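Local coordinates for protein D-aminoacid aminotransferase-like PLP-dependent enzyme (PDB 3CEB) that probably acts as a pyridoxal phosphate-dependent 4-amino-4-deoxychorismate lyase with the fold of the class IV aminotransferases, at residues Lys48-His53 and Cys66-Asn71; Lys85-Phe90 and Cys134-Leu139; Cys120-Ile125 and Ile185-Ala190; Gln4-Glu9 and Lys34-Met39. One frame throughout, in Å; residues are numbered along the deposited sequence.

Interaction 1 of 4, residues Lys48-His53 and Cys66-Asn71; sequences KIIAKH and CRIDYN
Ile68 on strand 63-70 meets Ile49 and Ile50 on helix 46-51. Ile68 has the largest buried area in this contact, with Ile50 close behind. The Ile68 side chain runs extended toward the helix (chi2 174°), and its terminal CD1 does the touching. That methyl reaches both isoleucines of the helix. Ile68 CD1 lies 4.4 Å from Ile49 CG2, the methyl on the beta-carbon. Ile68 CD1 lies 4.3 Å from Ile50 CD1.

Ile50 comes in differently. Its CB does not point at the strand, but a folded outer torsion (chi2 -55°) brings CD1 nearer. Ile50 CD1 also rests 4.2 Å from Cys66 CB. This methyl therefore bridges Cys66 and Ile68, which are two residues apart on one side of the strand. No hydrogen bond links the two segments. All four touching residues are buried, and the contact is a small apolar one.

Some polar side chains are held within their own segments. His53 ND1 gives a 2.7 Å hydrogen bond to Ile49 O, with the acceptor in the plane of the imidazole ring. This holds the ring back against the turn it follows. On the strand, Arg67 points away from the helix and grips Asp69 side-on through NE and NH2. Arg67 NE to Asp69 OD1 is 2.6 Å.

Strand 63-70 lies between strands 7-14 and 75-82 in the antiparallel sheet. Tyr75 touches both Ile49 and Ile68, Leu77 touches Cys66, and Phe57 meets Ile50. Helix 46-51 thus packs on one face of the sheet, while Arg67 and Asp69 lie on the opposite face.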
# COMPACT_ATOMS: atom_id res chain seq x y z
N LYS A 48 5.45 18.20 5.97
CA LYS A 48 4.99 19.47 6.58
C LYS A 48 3.48 19.48 6.90
O LYS A 48 3.07 20.01 7.91
CB LYS A 48 5.31 20.66 5.72
CG LYS A 48 6.78 20.96 5.61
CD LYS A 48 7.05 22.41 5.12
CE LYS A 48 8.55 22.63 4.80
NZ LYS A 48 8.79 24.04 4.43
N ILE A 49 2.69 18.86 6.03
CA ILE A 49 1.25 18.80 6.20
C ILE A 49 0.91 18.05 7.48
O ILE A 49 0.07 18.46 8.25
CB ILE A 49 0.56 18.10 5.01
CG1 ILE A 49 0.62 19.01 3.79
CG2 ILE A 49 -0.95 17.84 5.34
CD1 ILE A 49 0.14 18.36 2.47
N ILE A 50 1.63 16.97 7.70
CA ILE A 50 1.37 16.11 8.84
C ILE A 50 1.86 16.78 10.12
O ILE A 50 1.13 16.94 11.09
CB ILE A 50 2.11 14.76 8.68
CG1 ILE A 50 1.53 14.00 7.49
CG2 ILE A 50 2.05 13.93 9.95
CD1 ILE A 50 0.06 13.80 7.60
N ALA A 51 3.13 17.16 10.08
CA ALA A 51 3.81 17.75 11.24
C ALA A 51 2.98 18.85 11.83
O ALA A 51 2.92 18.97 13.07
CB ALA A 51 5.22 18.29 10.88
N LYS A 52 2.34 19.66 10.98
CA LYS A 52 1.62 20.83 11.51
C LYS A 52 0.28 20.45 12.17
O LYS A 52 -0.35 21.28 12.82
CB LYS A 52 1.50 21.99 10.51
CG LYS A 52 0.68 21.82 9.27
CD LYS A 52 0.94 23.07 8.40
CE LYS A 52 0.32 22.98 6.98
NZ LYS A 52 0.59 24.25 6.24
N HIS A 53 -0.12 19.18 12.07
CA HIS A 53 -1.25 18.70 12.88
C HIS A 53 -0.63 18.14 14.15
O HIS A 53 -0.49 16.95 14.34
CB HIS A 53 -2.10 17.70 12.10
CG HIS A 53 -2.84 18.35 10.95
ND1 HIS A 53 -2.21 18.68 9.77
CD2 HIS A 53 -4.13 18.75 10.82
CE1 HIS A 53 -3.07 19.28 8.97
NE2 HIS A 53 -4.25 19.33 9.58
N CYS A 66 -3.56 8.33 8.62
CA CYS A 66 -3.74 9.60 7.92
C CYS A 66 -3.80 9.36 6.44
O CYS A 66 -2.90 8.77 5.86
CB CYS A 66 -2.59 10.57 8.16
SG CYS A 66 -2.35 11.06 9.86
N ARG A 67 -4.88 9.82 5.84
CA ARG A 67 -5.07 9.68 4.44
C ARG A 67 -5.04 11.05 3.79
O ARG A 67 -5.76 11.97 4.21
CB ARG A 67 -6.43 9.07 4.21
CG ARG A 67 -6.66 8.68 2.78
CD ARG A 67 -8.09 8.17 2.62
NE ARG A 67 -8.51 8.22 1.22
CZ ARG A 67 -8.89 7.16 0.54
NH1 ARG A 67 -8.93 5.98 1.13
NH2 ARG A 67 -9.29 7.27 -0.71
N ILE A 68 -4.18 11.19 2.77
CA ILE A 68 -4.15 12.40 2.01
C ILE A 68 -4.60 12.11 0.60
O ILE A 68 -3.90 11.44 -0.15
CB ILE A 68 -2.75 13.02 1.96
CG1 ILE A 68 -2.25 13.37 3.37
CG2 ILE A 68 -2.81 14.30 1.09
CD1 ILE A 68 -0.78 13.88 3.43
N ASP A 69 -5.80 12.58 0.24
CA ASP A 69 -6.26 12.46 -1.12
C ASP A 69 -5.78 13.72 -1.85
O ASP A 69 -5.84 14.81 -1.30
CB ASP A 69 -7.77 12.37 -1.19
CG ASP A 69 -8.32 11.03 -0.74
OD1 ASP A 69 -8.36 10.73 0.48
OD2 ASP A 69 -8.77 10.27 -1.63
N TYR A 70 -5.31 13.60 -3.08
CA TYR A 70 -4.85 14.78 -3.80
C TYR A 70 -5.16 14.78 -5.29
O TYR A 70 -5.54 13.74 -5.85
CB TYR A 70 -3.35 14.96 -3.62
CG TYR A 70 -2.56 13.78 -4.12
CD1 TYR A 70 -2.41 12.66 -3.36
CD2 TYR A 70 -1.96 13.81 -5.36
CE1 TYR A 70 -1.66 11.55 -3.83
CE2 TYR A 70 -1.20 12.72 -5.85
CZ TYR A 70 -1.05 11.60 -5.10
OH TYR A 70 -0.30 10.55 -5.60
N ASN A 71 -5.04 15.97 -5.88
CA ASN A 71 -5.01 16.11 -7.31
C ASN A 71 -3.84 16.97 -7.68
O ASN A 71 -2.87 17.04 -6.92
CB ASN A 71 -6.27 16.68 -7.91
CG ASN A 71 -6.76 17.90 -7.23
OD1 ASN A 71 -6.02 18.81 -6.94
ND2 ASN A 71 -8.03 17.92 -6.99

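Interaction 2 of 4, residues Lys85-Phe90 and Cys134-Leu139; sequences KVYRTF and CSIGNL
Tyr87 and Phe90, on segment 85-90 after strand 75-82, bring aromatic rings onto Ile136 and Leu139. The contacts are apolar. Ile136 CD1 comes from the opposite direction to meet the outer end of the Tyr87 ring, 3.7 Å from Tyr87 CZ. Ile136 CD1 also lies 3.4 Å from Tyr87 OH. The extended outer torsion of Ile136 (chi2 -177°) carries CD1 out to the tyrosine. Phe90 and Leu139 run alongside each other, pointing opposite ways. One methyl does the work: Leu139 CD2 lies 3.5 Å from Phe90 CE2 and 3.8 Å from Phe90 CD2. Both methyls approach their rings obliquely.

The polar interactions stay inside the loop or go elsewhere. Cys134 N donates to Gly137 O at 2.9 Å, which closes the turn leading into strand 138-143. Ser135 O is near the pyridoxal phosphate-lysine at position 103, in a weak hydrogen bond to its O3. Ile136 O accepts from Asn189 ND2.

No hydrogen bond crosses between the two segments, so side-chain packing alone joins them. The backbone polar groups of 134-139 bond within the turn, to neighbouring strands and, weakly, to the cofactor.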
# COMPACT_ATOMS: atom_id res chain seq x y z
N LYS A 85 -4.79 -5.09 12.81
CA LYS A 85 -5.61 -6.13 12.25
C LYS A 85 -4.72 -7.30 11.85
O LYS A 85 -3.54 -7.13 11.58
CB LYS A 85 -6.38 -5.62 11.06
CG LYS A 85 -7.59 -4.78 11.38
CD LYS A 85 -8.24 -4.23 10.08
CE LYS A 85 -9.70 -3.86 10.35
NZ LYS A 85 -10.36 -3.23 9.18
N VAL A 86 -5.33 -8.48 11.84
CA VAL A 86 -4.66 -9.73 11.55
C VAL A 86 -5.15 -10.27 10.20
O VAL A 86 -6.34 -10.54 9.99
CB VAL A 86 -4.93 -10.81 12.70
CG1 VAL A 86 -4.63 -10.22 14.07
CG2 VAL A 86 -6.42 -11.35 12.66
N TYR A 87 -4.22 -10.44 9.27
CA TYR A 87 -4.58 -11.07 8.01
C TYR A 87 -3.78 -12.33 7.84
O TYR A 87 -2.59 -12.24 7.60
CB TYR A 87 -4.33 -10.15 6.82
CG TYR A 87 -5.05 -8.82 6.91
CD1 TYR A 87 -4.48 -7.75 7.54
CD2 TYR A 87 -6.31 -8.65 6.37
CE1 TYR A 87 -5.14 -6.52 7.63
CE2 TYR A 87 -6.99 -7.42 6.45
CZ TYR A 87 -6.40 -6.36 7.08
OH TYR A 87 -7.05 -5.13 7.15
N ARG A 88 -4.44 -13.49 7.87
CA ARG A 88 -3.75 -14.78 7.79
C ARG A 88 -4.08 -15.70 6.60
O ARG A 88 -3.30 -16.58 6.28
CB ARG A 88 -4.02 -15.55 9.07
CG ARG A 88 -3.10 -15.11 10.18
CD ARG A 88 -3.73 -15.34 11.47
NE ARG A 88 -2.81 -15.10 12.57
CZ ARG A 88 -3.22 -14.91 13.82
NH1 ARG A 88 -4.53 -14.89 14.07
NH2 ARG A 88 -2.36 -14.71 14.82
N THR A 89 -5.25 -15.55 6.01
CA THR A 89 -5.69 -16.43 4.93
C THR A 89 -6.02 -15.55 3.77
O THR A 89 -6.51 -14.43 3.97
CB THR A 89 -6.89 -17.29 5.31
OG1 THR A 89 -7.94 -16.45 5.77
CG2 THR A 89 -6.54 -18.25 6.41
N PHE A 90 -5.71 -16.05 2.58
CA PHE A 90 -5.81 -15.29 1.32
C PHE A 90 -6.40 -16.08 0.17
O PHE A 90 -5.88 -17.09 -0.21
CB PHE A 90 -4.41 -14.81 0.92
CG PHE A 90 -3.78 -13.88 1.92
CD1 PHE A 90 -3.14 -14.37 3.02
CD2 PHE A 90 -3.85 -12.52 1.77
CE1 PHE A 90 -2.59 -13.52 3.94
CE2 PHE A 90 -3.29 -11.69 2.67
CZ PHE A 90 -2.67 -12.18 3.75
N CYS A 134 -2.61 -8.10 -2.65
CA CYS A 134 -3.95 -8.28 -2.09
C CYS A 134 -4.70 -6.96 -2.37
O CYS A 134 -4.15 -6.08 -3.02
CB CYS A 134 -3.97 -8.66 -0.60
SG CYS A 134 -3.37 -7.43 0.52
N SER A 135 -5.95 -6.82 -1.91
CA SER A 135 -6.75 -5.65 -2.31
C SER A 135 -6.26 -4.40 -1.65
O SER A 135 -6.42 -3.32 -2.21
CB SER A 135 -8.23 -5.79 -1.97
OG SER A 135 -8.48 -5.37 -0.64
N ILE A 136 -5.64 -4.52 -0.47
CA ILE A 136 -5.20 -3.31 0.28
C ILE A 136 -3.68 -3.20 0.46
O ILE A 136 -3.20 -2.26 1.05
CB ILE A 136 -5.85 -3.19 1.69
CG1 ILE A 136 -5.34 -4.31 2.58
CG2 ILE A 136 -7.37 -3.15 1.63
CD1 ILE A 136 -5.99 -4.32 4.01
N GLY A 137 -2.91 -4.16 -0.03
CA GLY A 137 -1.47 -4.09 0.18
C GLY A 137 -0.69 -5.05 -0.68
O GLY A 137 -1.26 -5.73 -1.56
N ASN A 138 0.61 -5.07 -0.48
CA ASN A 138 1.44 -6.03 -1.16
C ASN A 138 1.47 -7.35 -0.35
O ASN A 138 0.98 -7.44 0.77
CB ASN A 138 2.86 -5.49 -1.38
CG ASN A 138 2.89 -4.25 -2.26
OD1 ASN A 138 3.30 -3.17 -1.81
ND2 ASN A 138 2.44 -4.39 -3.51
N LEU A 139 2.12 -8.37 -0.92
CA LEU A 139 2.22 -9.66 -0.25
C LEU A 139 3.67 -10.14 -0.08
O LEU A 139 4.55 -9.81 -0.88
CB LEU A 139 1.36 -10.70 -0.98
CG LEU A 139 -0.15 -10.50 -1.00
CD1 LEU A 139 -0.73 -11.40 -2.05
CD2 LEU A 139 -0.86 -10.68 0.35

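Interaction 3 of 4, residues Cys120-Ile125 and Ile185-Ala190; sequences CDEIMI and IRLINA
Glu122 OE2 is gripped by two backbone N-H groups, while the same side chain packs on Leu187. One donor is the next residue: Ile123 N lies 2.9 Å from Glu122 OE2, with a nearly straight bond (164°). It meets the oxygen on the anti side, 30° out of the carboxylate plane. The other is Ser135 N, in the turn before strand 138-143. Two donors on one oxygen should stabilise the negative charge of this buried carboxylate. They also fix its rotation and turn it back over its own strand.

The aliphatic part of Glu122 faces the other segment. Glu122 CG lies 4.3 Å from Leu187 CD2. Cys134 touches both side chains, so it sits beside this pair.

The two strands belong to different sheets. Strand 122-127 is central in a three-stranded sheet next to strand 90-94. Strand 185-188 is an edge strand paired with 138-143. The touching parts run 111° apart, so this is packing between sheets in the part of the class IV aminotransferase fold that carries the cofactor. Beyond strand 185-188, Ala190 N donates to a phosphate oxygen of the pyridoxal phosphate-lysine at position 103.

Selenomethionine Met124 and Ile185 point at each other from the two strands. Met124 leaves the strand with CG anti to the backbone N and bends at its last torsion. Met124 SE lies 4.1 Å from Ile185 CD1. The position of CE is doubtful, because it sits too close to Ile185 and a second conformer exists. Leu139 and Phe141 of strand 138-143 also touch Met124, and Phe141 and Phe90 touch Ile185.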
# COMPACT_ATOMS: atom_id res chain seq x y z
N CYS A 120 -11.92 -16.38 3.55
CA CYS A 120 -10.61 -15.81 3.80
C CYS A 120 -10.58 -14.39 4.32
O CYS A 120 -11.52 -13.62 4.15
CB CYS A 120 -9.79 -15.81 2.54
SG CYS A 120 -9.59 -17.46 1.98
N ASP A 121 -9.43 -14.02 4.87
CA ASP A 121 -9.28 -12.69 5.43
C ASP A 121 -9.04 -11.65 4.35
O ASP A 121 -9.14 -10.46 4.62
CB ASP A 121 -8.07 -12.61 6.33
CG ASP A 121 -8.20 -13.42 7.54
OD1 ASP A 121 -9.32 -13.56 8.04
OD2 ASP A 121 -7.13 -13.86 8.01
N GLU A 122 -8.68 -12.08 3.16
CA GLU A 122 -8.36 -11.13 2.13
C GLU A 122 -8.07 -11.91 0.84
O GLU A 122 -8.34 -13.12 0.76
CB GLU A 122 -7.25 -10.23 2.70
CG GLU A 122 -6.58 -9.18 1.89
CD GLU A 122 -7.41 -8.17 1.15
OE1 GLU A 122 -7.89 -7.14 1.67
OE2 GLU A 122 -7.44 -8.34 -0.06
N ILE A 123 -7.61 -11.23 -0.21
CA ILE A 123 -7.45 -11.93 -1.49
C ILE A 123 -6.02 -11.86 -1.95
O ILE A 123 -5.19 -11.19 -1.34
CB ILE A 123 -8.38 -11.40 -2.63
CG1 ILE A 123 -8.08 -9.94 -2.99
CG2 ILE A 123 -9.83 -11.58 -2.24
CD1 ILE A 123 -8.93 -9.34 -4.11
N MSE A 124 -5.76 -12.55 -3.04
CA MSE A 124 -4.45 -12.61 -3.62
C MSE A 124 -4.64 -12.58 -5.13
O MSE A 124 -5.18 -13.52 -5.71
CB MSE A 124 -3.79 -13.89 -3.13
CG MSE A 124 -2.45 -14.16 -3.73
SE MSE A 124 -1.54 -15.64 -2.87
CE MSE A 124 -0.90 -14.63 -1.38
N ILE A 125 -4.29 -11.47 -5.75
CA ILE A 125 -4.60 -11.26 -7.16
C ILE A 125 -3.56 -11.89 -8.08
O ILE A 125 -2.37 -11.51 -8.10
CB ILE A 125 -4.73 -9.77 -7.47
CG1 ILE A 125 -5.87 -9.14 -6.63
CG2 ILE A 125 -5.02 -9.57 -8.96
CD1 ILE A 125 -5.83 -7.66 -6.54
N ILE A 185 1.92 -16.84 4.23
CA ILE A 185 1.60 -15.64 3.46
C ILE A 185 1.19 -14.52 4.39
O ILE A 185 0.46 -14.74 5.36
CB ILE A 185 0.36 -15.85 2.52
CG1 ILE A 185 0.48 -17.15 1.71
CG2 ILE A 185 0.14 -14.61 1.61
CD1 ILE A 185 -0.61 -17.35 0.71
N ARG A 186 1.64 -13.31 4.12
CA ARG A 186 1.20 -12.17 4.90
C ARG A 186 1.05 -10.93 4.06
O ARG A 186 1.58 -10.86 2.95
CB ARG A 186 2.15 -11.85 6.04
CG ARG A 186 2.03 -12.78 7.20
CD ARG A 186 2.78 -12.21 8.36
NE ARG A 186 3.41 -13.26 9.17
CZ ARG A 186 4.23 -13.02 10.20
NH1 ARG A 186 4.51 -11.76 10.54
NH2 ARG A 186 4.77 -14.05 10.88
N LEU A 187 0.31 -9.97 4.57
CA LEU A 187 0.24 -8.70 3.94
C LEU A 187 1.13 -7.61 4.49
O LEU A 187 1.43 -7.58 5.63
CB LEU A 187 -1.20 -8.27 3.71
CG LEU A 187 -2.10 -7.61 4.73
CD1 LEU A 187 -1.59 -6.33 5.19
CD2 LEU A 187 -3.37 -7.42 4.09
N ILE A 188 1.58 -6.73 3.64
CA ILE A 188 2.30 -5.54 4.11
C ILE A 188 1.70 -4.27 3.46
O ILE A 188 1.31 -4.27 2.29
CB ILE A 188 3.82 -5.57 3.80
CG1 ILE A 188 4.05 -5.78 2.31
CG2 ILE A 188 4.58 -6.58 4.62
CD1 ILE A 188 5.54 -5.54 1.92
N ASN A 189 1.58 -3.21 4.24
CA ASN A 189 1.24 -1.93 3.66
C ASN A 189 1.57 -0.85 4.68
O ASN A 189 2.20 -1.15 5.72
CB ASN A 189 -0.22 -1.86 3.16
CG ASN A 189 -1.24 -2.05 4.27
OD1 ASN A 189 -0.93 -1.94 5.47
ND2 ASN A 189 -2.47 -2.30 3.89
N ALA A 190 1.18 0.39 4.39
CA ALA A 190 1.56 1.51 5.29
C ALA A 190 1.14 1.20 6.74
O ALA A 190 1.85 1.57 7.69
CB ALA A 190 0.98 2.84 4.82

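Interaction 4 of 4, residues Gln4-Glu9 and Lys34-Met39; sequences QFPLFE and KFYPKM. With SO4 (sulfate ion), chain B.
The contact lies where the end of helix 21-35 passes the start of strand 7-14: Phe35 and Tyr36 pack on Pro6 and Leu7. Phe35 has the largest area buried here. Its CG stands anti to the backbone N (chi1 -163°), which carries the ring out to both partners. Pro6 CG approaches the outer part of the ring, 3.6 Å from Phe35 CE2. Leu7 works at the base of the side chain. Leu7 CD1 lies 4.0 Å from Phe35 CG and equally near Phe35 CB, as the two side chains run past each other in opposite directions. Both approaches to the ring are oblique.

Tyr36 is the first residue to leave helical geometry. Its ring lies against Phe35, with Phe35 CD2 3.4 Å above the Tyr36 ring plane and toward its rim. The hydroxyl end reaches Pro6: Tyr36 OH is 3.9 Å from Pro6 CG. That hydroxyl also donates to a sulfate ion, probably from the crystallisation liquor. Tyr36 OH lies 2.6 Å from sulfate O3, and O3 sits at the edge of the ring, in its plane. His72 ND1 is a second partner of the sulfate. No hydrogen bond joins the two protein segments.

After Tyr36 the chain reverses in a type II beta turn that ends at selenomethionine Met39. On the strand, Glu9 holds Arg27 and His24 of helix 21-35, so polar bonds continue the pairing beyond the apolar end. This is the two-layer packing of an alpha+beta part, with a helix laid on one face of an antiparallel sheet.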
# COMPACT_ATOMS: atom_id res chain seq x y z
N GLN A 4 -13.06 14.55 -7.19
CA GLN A 4 -12.01 15.39 -7.80
C GLN A 4 -10.58 15.09 -7.36
O GLN A 4 -9.65 15.70 -7.86
CB GLN A 4 -12.31 16.87 -7.62
CG GLN A 4 -12.20 17.38 -6.19
CD GLN A 4 -13.02 18.59 -6.10
OE1 GLN A 4 -14.19 18.58 -6.55
NE2 GLN A 4 -12.44 19.68 -5.57
N PHE A 5 -10.44 14.14 -6.44
CA PHE A 5 -9.16 13.68 -5.99
C PHE A 5 -8.99 12.23 -6.38
O PHE A 5 -9.51 11.34 -5.72
CB PHE A 5 -9.10 13.82 -4.50
CG PHE A 5 -9.32 15.21 -4.02
CD1 PHE A 5 -8.33 16.17 -4.19
CD2 PHE A 5 -10.51 15.57 -3.43
CE1 PHE A 5 -8.55 17.44 -3.78
CE2 PHE A 5 -10.72 16.85 -3.02
CZ PHE A 5 -9.74 17.77 -3.18
N PRO A 6 -8.24 11.97 -7.43
CA PRO A 6 -8.18 10.61 -7.96
C PRO A 6 -7.03 9.76 -7.49
O PRO A 6 -6.90 8.61 -7.89
CB PRO A 6 -8.02 10.87 -9.44
CG PRO A 6 -7.15 12.09 -9.45
CD PRO A 6 -7.61 12.94 -8.32
N LEU A 7 -6.20 10.31 -6.63
CA LEU A 7 -5.09 9.57 -6.04
C LEU A 7 -5.04 9.81 -4.52
O LEU A 7 -5.58 10.79 -4.01
CB LEU A 7 -3.77 10.06 -6.66
CG LEU A 7 -3.56 9.91 -8.16
CD1 LEU A 7 -2.40 10.76 -8.66
CD2 LEU A 7 -3.35 8.47 -8.48
N PHE A 8 -4.39 8.92 -3.78
CA PHE A 8 -4.15 9.15 -2.34
C PHE A 8 -2.93 8.43 -1.76
O PHE A 8 -2.30 7.59 -2.42
CB PHE A 8 -5.37 8.77 -1.54
CG PHE A 8 -5.66 7.30 -1.50
CD1 PHE A 8 -6.26 6.68 -2.55
CD2 PHE A 8 -5.40 6.55 -0.35
CE1 PHE A 8 -6.58 5.32 -2.48
CE2 PHE A 8 -5.71 5.20 -0.29
CZ PHE A 8 -6.29 4.59 -1.34
N GLU A 9 -2.60 8.83 -0.53
CA GLU A 9 -1.51 8.24 0.24
C GLU A 9 -2.07 7.93 1.63
O GLU A 9 -2.88 8.70 2.16
CB GLU A 9 -0.32 9.21 0.34
CG GLU A 9 0.49 9.33 -0.96
CD GLU A 9 1.33 8.08 -1.27
OE1 GLU A 9 1.75 7.41 -0.32
OE2 GLU A 9 1.54 7.77 -2.48
N LYS A 34 3.48 10.89 -13.48
CA LYS A 34 2.84 9.95 -14.40
C LYS A 34 1.43 10.42 -14.77
O LYS A 34 1.08 10.49 -15.94
CB LYS A 34 2.78 8.54 -13.80
CG LYS A 34 2.21 7.52 -14.77
CD LYS A 34 1.96 6.14 -14.12
CE LYS A 34 1.56 5.07 -15.16
NZ LYS A 34 1.79 3.68 -14.62
N PHE A 35 0.64 10.78 -13.77
CA PHE A 35 -0.79 11.11 -13.94
C PHE A 35 -1.02 12.47 -14.59
O PHE A 35 -2.01 12.67 -15.27
CB PHE A 35 -1.48 11.09 -12.56
CG PHE A 35 -2.98 11.01 -12.61
CD1 PHE A 35 -3.63 9.79 -12.76
CD2 PHE A 35 -3.76 12.12 -12.45
CE1 PHE A 35 -5.01 9.69 -12.78
CE2 PHE A 35 -5.15 12.03 -12.48
CZ PHE A 35 -5.76 10.80 -12.64
N TYR A 36 -0.11 13.41 -14.37
CA TYR A 36 -0.22 14.77 -14.91
C TYR A 36 0.96 15.12 -15.78
O TYR A 36 1.58 16.16 -15.62
CB TYR A 36 -0.33 15.79 -13.77
CG TYR A 36 -1.56 15.60 -12.89
CD1 TYR A 36 -2.84 15.89 -13.35
CD2 TYR A 36 -1.42 15.16 -11.58
CE1 TYR A 36 -3.98 15.73 -12.48
CE2 TYR A 36 -2.50 15.02 -10.73
CZ TYR A 36 -3.77 15.29 -11.19
OH TYR A 36 -4.80 15.07 -10.31
N PRO A 37 1.30 14.24 -16.73
CA PRO A 37 2.48 14.56 -17.51
C PRO A 37 2.30 15.87 -18.31
O PRO A 37 1.18 16.31 -18.62
CB PRO A 37 2.56 13.36 -18.45
CG PRO A 37 1.07 13.11 -18.80
CD PRO A 37 0.39 13.30 -17.44
N LYS A 38 3.41 16.51 -18.63
CA LYS A 38 3.38 17.75 -19.46
C LYS A 38 2.97 18.93 -18.55
O LYS A 38 3.08 20.08 -18.95
CB LYS A 38 2.42 17.58 -20.66
N MSE A 39 2.57 18.67 -17.31
CA MSE A 39 2.19 19.78 -16.42
C MSE A 39 3.35 20.18 -15.54
O MSE A 39 4.11 19.34 -15.14
CB MSE A 39 1.00 19.40 -15.53
CG MSE A 39 -0.33 19.32 -16.24
SE MSE A 39 -1.78 19.48 -14.96
CE MSE A 39 -1.83 21.43 -14.79
S SO4 B . -7.20 17.21 -11.41
O1 SO4 B . -6.01 17.98 -11.00
O2 SO4 B . -7.27 17.12 -12.84
O3 SO4 B . -7.23 15.82 -10.98
O4 SO4 B . -8.33 17.92 -10.85

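How the interactions relate
Along the chain, interaction 4 closes before interaction 1 opens, and interactions 2 and 3 follow with their segments alternating. Interactions 4 and 1 have centres about 16 Å apart and share one antiparallel sheet. Strands 7-14 and 63-70 are neighbours in it, and helices 21-35 and 46-51 both pack on this sheet. Interactions 2 and 3 nearly coincide, with centres about 2 Å apart. They share the sheet of strands 138-143 and 185-188, near the cofactor. The two pairs are 25 to 26 Å apart between centres, on opposite sides of the chain's centre. This is consistent with the two-part class IV aminotransferase fold.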